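Local coordinates for protein geranylgeranyl pyrophosphate synthase (Corynebacterium glutamicum, PDB 3LK5) that probably makes isoprenoid diphosphates as a magnesium-dependent prenyltransferase of the FPP/GGPP synthase family, joining allylic and isopentenyl units, at residues N212-R223 with L243-Q254. Numbering follows the deposited sequence.
Sequences NRFKTAAYTIAR and LHYGHDIGIAFQ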
loop_
_atom_site.group_PDB
_atom_site.type_symbol
_atom_site.label_atom_id
_atom_site.label_comp_id
_atom_site.label_asym_id
_atom_site.label_seq_id
_atom_site.Cartn_x
_atom_site.Cartn_y
_atom_site.Cartn_z
ATOM N N ASN A 212 -4.203 -9.232 -18.902
ATOM C CA ASN A 212 -3.345 -8.370 -19.725
ATOM C C ASN A 212 -3.870 -6.912 -19.823
ATOM O O ASN A 212 -3.074 -5.967 -19.738
ATOM C CB ASN A 212 -3.156 -8.959 -21.135
ATOM C CG ASN A 212 -2.335 -10.237 -21.149
ATOM O OD1 ASN A 212 -2.322 -10.999 -22.172
ATOM N ND2 ASN A 212 -1.626 -10.494 -20.068
ATOM N N ARG A 213 -5.183 -6.751 -19.981
ATOM C CA ARG A 213 -5.830 -5.437 -20.117
ATOM C C ARG A 213 -5.585 -4.544 -18.877
ATOM O O ARG A 213 -5.343 -3.323 -19.015
ATOM C CB ARG A 213 -7.327 -5.649 -20.288
ATOM C CG ARG A 213 -8.155 -4.411 -20.361
ATOM C CD ARG A 213 -9.639 -4.764 -20.577
ATOM N NE ARG A 213 -10.441 -3.553 -20.370
ATOM C CZ ARG A 213 -11.752 -3.514 -20.111
ATOM N NH1 ARG A 213 -12.474 -4.632 -19.996
ATOM N NH2 ARG A 213 -12.335 -2.334 -19.934
ATOM N N PHE A 214 -5.663 -5.181 -17.695
ATOM C CA PHE A 214 -5.684 -4.442 -16.402
ATOM C C PHE A 214 -4.340 -4.472 -15.696
ATOM O O PHE A 214 -3.827 -3.417 -15.331
ATOM C CB PHE A 214 -6.815 -4.973 -15.491
ATOM C CG PHE A 214 -8.180 -4.623 -15.997
ATOM C CD1 PHE A 214 -8.616 -3.284 -15.985
ATOM C CD2 PHE A 214 -9.008 -5.601 -16.555
ATOM C CE1 PHE A 214 -9.904 -2.932 -16.481
ATOM C CE2 PHE A 214 -10.267 -5.284 -17.026
ATOM C CZ PHE A 214 -10.719 -3.951 -17.014
ATOM N N LYS A 215 -3.737 -5.662 -15.550
ATOM C CA LYS A 215 -2.464 -5.757 -14.863
ATOM C C LYS A 215 -1.317 -5.151 -15.687
ATOM O O LYS A 215 -0.384 -4.595 -15.126
ATOM C CB LYS A 215 -2.151 -7.213 -14.499
ATOM C CG LYS A 215 -0.824 -7.419 -13.762
ATOM C CD LYS A 215 -0.539 -8.910 -13.469
ATOM C CE LYS A 215 0.963 -9.165 -13.585
ATOM N NZ LYS A 215 1.408 -10.451 -12.971
ATOM N N THR A 216 -1.418 -5.206 -17.006
ATOM C CA THR A 216 -0.333 -4.662 -17.833
ATOM C C THR A 216 -0.723 -3.451 -18.621
ATOM O O THR A 216 -0.061 -2.433 -18.494
ATOM C CB THR A 216 0.262 -5.713 -18.799
ATOM O OG1 THR A 216 0.748 -6.809 -18.012
ATOM C CG2 THR A 216 1.465 -5.097 -19.588
ATOM N N ALA A 217 -1.764 -3.516 -19.462
ATOM C CA ALA A 217 -1.931 -2.419 -20.409
ATOM C C ALA A 217 -2.354 -1.109 -19.681
ATOM O O ALA A 217 -1.811 -0.038 -19.950
ATOM C CB ALA A 217 -2.944 -2.755 -21.484
ATOM N N ALA A 218 -3.357 -1.209 -18.818
ATOM C CA ALA A 218 -3.841 -0.050 -18.048
ATOM C C ALA A 218 -2.704 0.491 -17.198
ATOM O O ALA A 218 -2.390 1.672 -17.204
ATOM C CB ALA A 218 -5.022 -0.473 -17.111
ATOM N N TYR A 219 -2.023 -0.423 -16.534
ATOM C CA TYR A 219 -1.032 -0.065 -15.545
ATOM C C TYR A 219 0.239 0.537 -16.157
ATOM O O TYR A 219 0.813 1.490 -15.635
ATOM C CB TYR A 219 -0.685 -1.342 -14.767
ATOM C CG TYR A 219 0.481 -1.181 -13.840
ATOM C CD1 TYR A 219 0.508 -0.118 -12.910
ATOM C CD2 TYR A 219 1.528 -2.102 -13.844
ATOM C CE1 TYR A 219 1.572 0.030 -12.044
ATOM C CE2 TYR A 219 2.589 -1.996 -12.968
ATOM C CZ TYR A 219 2.597 -0.923 -12.067
ATOM O OH TYR A 219 3.647 -0.762 -11.221
ATOM N N THR A 220 0.669 -0.014 -17.285
ATOM C CA THR A 220 2.028 0.265 -17.760
ATOM C C THR A 220 2.068 1.369 -18.792
ATOM O O THR A 220 3.059 2.116 -18.870
ATOM C CB THR A 220 2.665 -1.040 -18.322
ATOM O OG1 THR A 220 2.687 -2.020 -17.273
ATOM C CG2 THR A 220 4.099 -0.803 -18.898
ATOM N N ILE A 221 0.998 1.472 -19.576
ATOM C CA ILE A 221 0.989 2.405 -20.670
ATOM C C ILE A 221 -0.190 3.342 -20.693
ATOM O O ILE A 221 -0.005 4.572 -20.749
ATOM C CB ILE A 221 1.064 1.649 -22.082
ATOM C CG1 ILE A 221 2.221 0.652 -22.064
ATOM C CG2 ILE A 221 1.187 2.724 -23.225
ATOM C CD1 ILE A 221 2.718 0.190 -23.539
ATOM N N ALA A 222 -1.406 2.794 -20.680
ATOM C CA ALA A 222 -2.572 3.665 -20.866
ATOM C C ALA A 222 -2.769 4.666 -19.734
ATOM O O ALA A 222 -2.945 5.862 -19.983
ATOM C CB ALA A 222 -3.879 2.850 -21.077
ATOM N N ARG A 223 -2.761 4.193 -18.498
ATOM C CA ARG A 223 -2.949 5.147 -17.414
ATOM C C ARG A 223 -1.754 6.113 -17.202
ATOM O O ARG A 223 -2.000 7.266 -16.884
ATOM C CB ARG A 223 -3.369 4.492 -16.078
ATOM C CG ARG A 223 -4.740 3.770 -16.097
ATOM C CD ARG A 223 -5.876 4.722 -16.402
ATOM N NE ARG A 223 -7.177 4.039 -16.208
ATOM C CZ ARG A 223 -8.344 4.553 -16.588
ATOM N NH1 ARG A 223 -8.416 5.770 -17.145
ATOM N NH2 ARG A 223 -9.475 3.874 -16.371
ATOM N N LEU A 243 -5.316 6.725 -24.726
ATOM C CA LEU A 243 -5.822 5.572 -23.995
ATOM C C LEU A 243 -6.006 4.378 -24.931
ATOM O O LEU A 243 -5.745 3.249 -24.519
ATOM C CB LEU A 243 -7.152 5.881 -23.258
ATOM C CG LEU A 243 -7.022 6.653 -21.930
ATOM C CD1 LEU A 243 -8.446 7.139 -21.458
ATOM C CD2 LEU A 243 -6.330 5.810 -20.848
ATOM N N HIS A 244 -6.435 4.633 -26.163
ATOM C CA HIS A 244 -6.565 3.540 -27.153
ATOM C C HIS A 244 -5.202 3.000 -27.541
ATOM O O HIS A 244 -4.992 1.794 -27.595
ATOM C CB HIS A 244 -7.290 4.023 -28.403
ATOM C CG HIS A 244 -8.777 4.067 -28.280
ATOM N ND1 HIS A 244 -9.543 2.930 -28.135
ATOM C CD2 HIS A 244 -9.653 5.097 -28.392
ATOM C CE1 HIS A 244 -10.826 3.263 -28.109
ATOM N NE2 HIS A 244 -10.923 4.571 -28.273
ATOM N N TYR A 245 -4.270 3.902 -27.832
ATOM C CA TYR A 245 -2.880 3.490 -28.022
ATOM C C TYR A 245 -2.371 2.654 -26.858
ATOM O O TYR A 245 -1.789 1.568 -27.048
ATOM C CB TYR A 245 -1.991 4.733 -28.239
ATOM C CG TYR A 245 -0.486 4.516 -28.145
ATOM C CD1 TYR A 245 0.309 4.391 -29.311
ATOM C CD2 TYR A 245 0.151 4.456 -26.875
ATOM C CE1 TYR A 245 1.713 4.245 -29.201
ATOM C CE2 TYR A 245 1.513 4.278 -26.746
ATOM C CZ TYR A 245 2.301 4.185 -27.908
ATOM O OH TYR A 245 3.655 4.034 -27.720
ATOM N N GLY A 246 -2.598 3.115 -25.641
ATOM C CA GLY A 246 -2.052 2.412 -24.481
ATOM C C GLY A 246 -2.692 1.031 -24.333
ATOM O O GLY A 246 -2.035 0.081 -23.880
ATOM N N HIS A 247 -3.984 0.937 -24.634
ATOM C CA HIS A 247 -4.695 -0.344 -24.503
ATOM C C HIS A 247 -4.072 -1.372 -25.486
ATOM O O HIS A 247 -3.652 -2.467 -25.064
ATOM C CB HIS A 247 -6.193 -0.166 -24.805
ATOM C CG HIS A 247 -6.949 -1.451 -25.003
ATOM N ND1 HIS A 247 -7.039 -2.096 -26.226
ATOM C CD2 HIS A 247 -7.706 -2.178 -24.141
ATOM C CE1 HIS A 247 -7.783 -3.186 -26.097
ATOM N NE2 HIS A 247 -8.201 -3.259 -24.844
ATOM N N ASP A 248 -3.969 -0.973 -26.751
ATOM C CA ASP A 248 -3.436 -1.865 -27.811
ATOM C C ASP A 248 -1.953 -2.189 -27.642
ATOM O O ASP A 248 -1.559 -3.354 -27.627
ATOM C CB ASP A 248 -3.681 -1.270 -29.185
ATOM C CG ASP A 248 -5.144 -1.233 -29.556
ATOM O OD1 ASP A 248 -6.007 -1.744 -28.804
ATOM O OD2 ASP A 248 -5.443 -0.682 -30.615
ATOM N N ILE A 249 -1.126 -1.158 -27.475
ATOM C CA ILE A 249 0.292 -1.389 -27.275
ATOM C C ILE A 249 0.574 -2.113 -25.934
ATOM O O ILE A 249 1.480 -2.942 -25.853
ATOM C CB ILE A 249 1.110 -0.047 -27.419
ATOM C CG1 ILE A 249 0.817 0.633 -28.781
ATOM C CG2 ILE A 249 2.634 -0.315 -27.219
ATOM C CD1 ILE A 249 0.948 -0.355 -30.065
ATOM N N GLY A 250 -0.188 -1.798 -24.881
ATOM C CA GLY A 250 0.051 -2.450 -23.582
ATOM C C GLY A 250 -0.222 -3.951 -23.626
ATOM O O GLY A 250 0.526 -4.756 -23.009
ATOM N N ILE A 251 -1.313 -4.332 -24.307
ATOM C CA ILE A 251 -1.610 -5.772 -24.460
ATOM C C ILE A 251 -0.488 -6.421 -25.304
ATOM O O ILE A 251 0.050 -7.464 -24.921
ATOM C CB ILE A 251 -3.019 -6.040 -25.072
ATOM C CG1 ILE A 251 -4.124 -5.641 -24.056
ATOM C CG2 ILE A 251 -3.190 -7.553 -25.484
ATOM C CD1 ILE A 251 -5.466 -5.447 -24.716
ATOM N N ALA A 252 -0.127 -5.796 -26.423
ATOM C CA ALA A 252 0.944 -6.347 -27.275
ATOM C C ALA A 252 2.247 -6.504 -26.504
ATOM O O ALA A 252 2.986 -7.480 -26.685
ATOM C CB ALA A 252 1.141 -5.465 -28.525
ATOM N N PHE A 253 2.562 -5.515 -25.643
ATOM C CA PHE A 253 3.762 -5.591 -24.833
ATOM C C PHE A 253 3.740 -6.823 -23.918
ATOM O O PHE A 253 4.752 -7.522 -23.816
ATOM C CB PHE A 253 3.891 -4.284 -24.005
ATOM C CG PHE A 253 4.896 -4.342 -22.900
ATOM C CD1 PHE A 253 6.257 -4.161 -23.165
ATOM C CD2 PHE A 253 4.483 -4.543 -21.573
ATOM C CE1 PHE A 253 7.213 -4.174 -22.123
ATOM C CE2 PHE A 253 5.433 -4.576 -20.513
ATOM C CZ PHE A 253 6.800 -4.394 -20.806
ATOM N N GLN A 254 2.617 -7.095 -23.249
ATOM C CA GLN A 254 2.562 -8.273 -22.372
ATOM C C GLN A 254 2.702 -9.558 -23.200
ATOM O O GLN A 254 3.372 -10.504 -22.783
ATOM C CB GLN A 254 1.244 -8.371 -21.620
ATOM C CG GLN A 254 1.296 -9.535 -20.590
ATOM C CD GLN A 254 2.441 -9.371 -19.641
ATOM O OE1 GLN A 254 2.589 -8.307 -19.052
ATOM N NE2 GLN A 254 3.283 -10.394 -19.499
#
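Ile-221 lies over the backbone of Gly-246 and Gly-250, a knob in the hole these glycines form with Tyr-245 and Ile-249. With CG1 beside the backbone N and CG2 anti to it, the two branches part over the glycines: CG2 reaches Gly-246 CA at 3.5 Å and meets the Tyr-245 ring, while CD1 runs on to Ile-249 CG2, 3.7 Å away. One turn earlier, Ala-217 fills the next hole, its CB 3.6 Å from Ile-251 N. With glycine on one helix facing alanine on the other, Ala-217 CA and Gly-250 CA come within 3.7 Å. The axes of the two short segments approach to 7.3 Å, their directions 128° apart. This is close small-residue helix packing within the all-helical prenyl synthase fold; helix 355-369 covers Tyr-245 and Ile-249 from outside the pair.

Toward Gln-254 the interface turns polar. Thr-216 OG1 donates to Gln-254 OE1 over 2.6 Å, arriving 31° out of the carbonyl plane, and Thr-216 CG2 touches the edge of the Phe-253 ring. A bend at chi2 (56°) folds the glutamine amide back to the threonine, and its NE2 is hydrogen-bonded to Asp-258 OD1. Asn-212 and Thr-216 lie about 7 and 9 Å, between side chains, from Asp-194 and Asp-108 respectively, magnesium-binding residues with no metal bound here. The chemistry thus pairs an apolar, glycine-lined seam with a polar end where two bonds distinguish the amide's oxygen from its nitrogen.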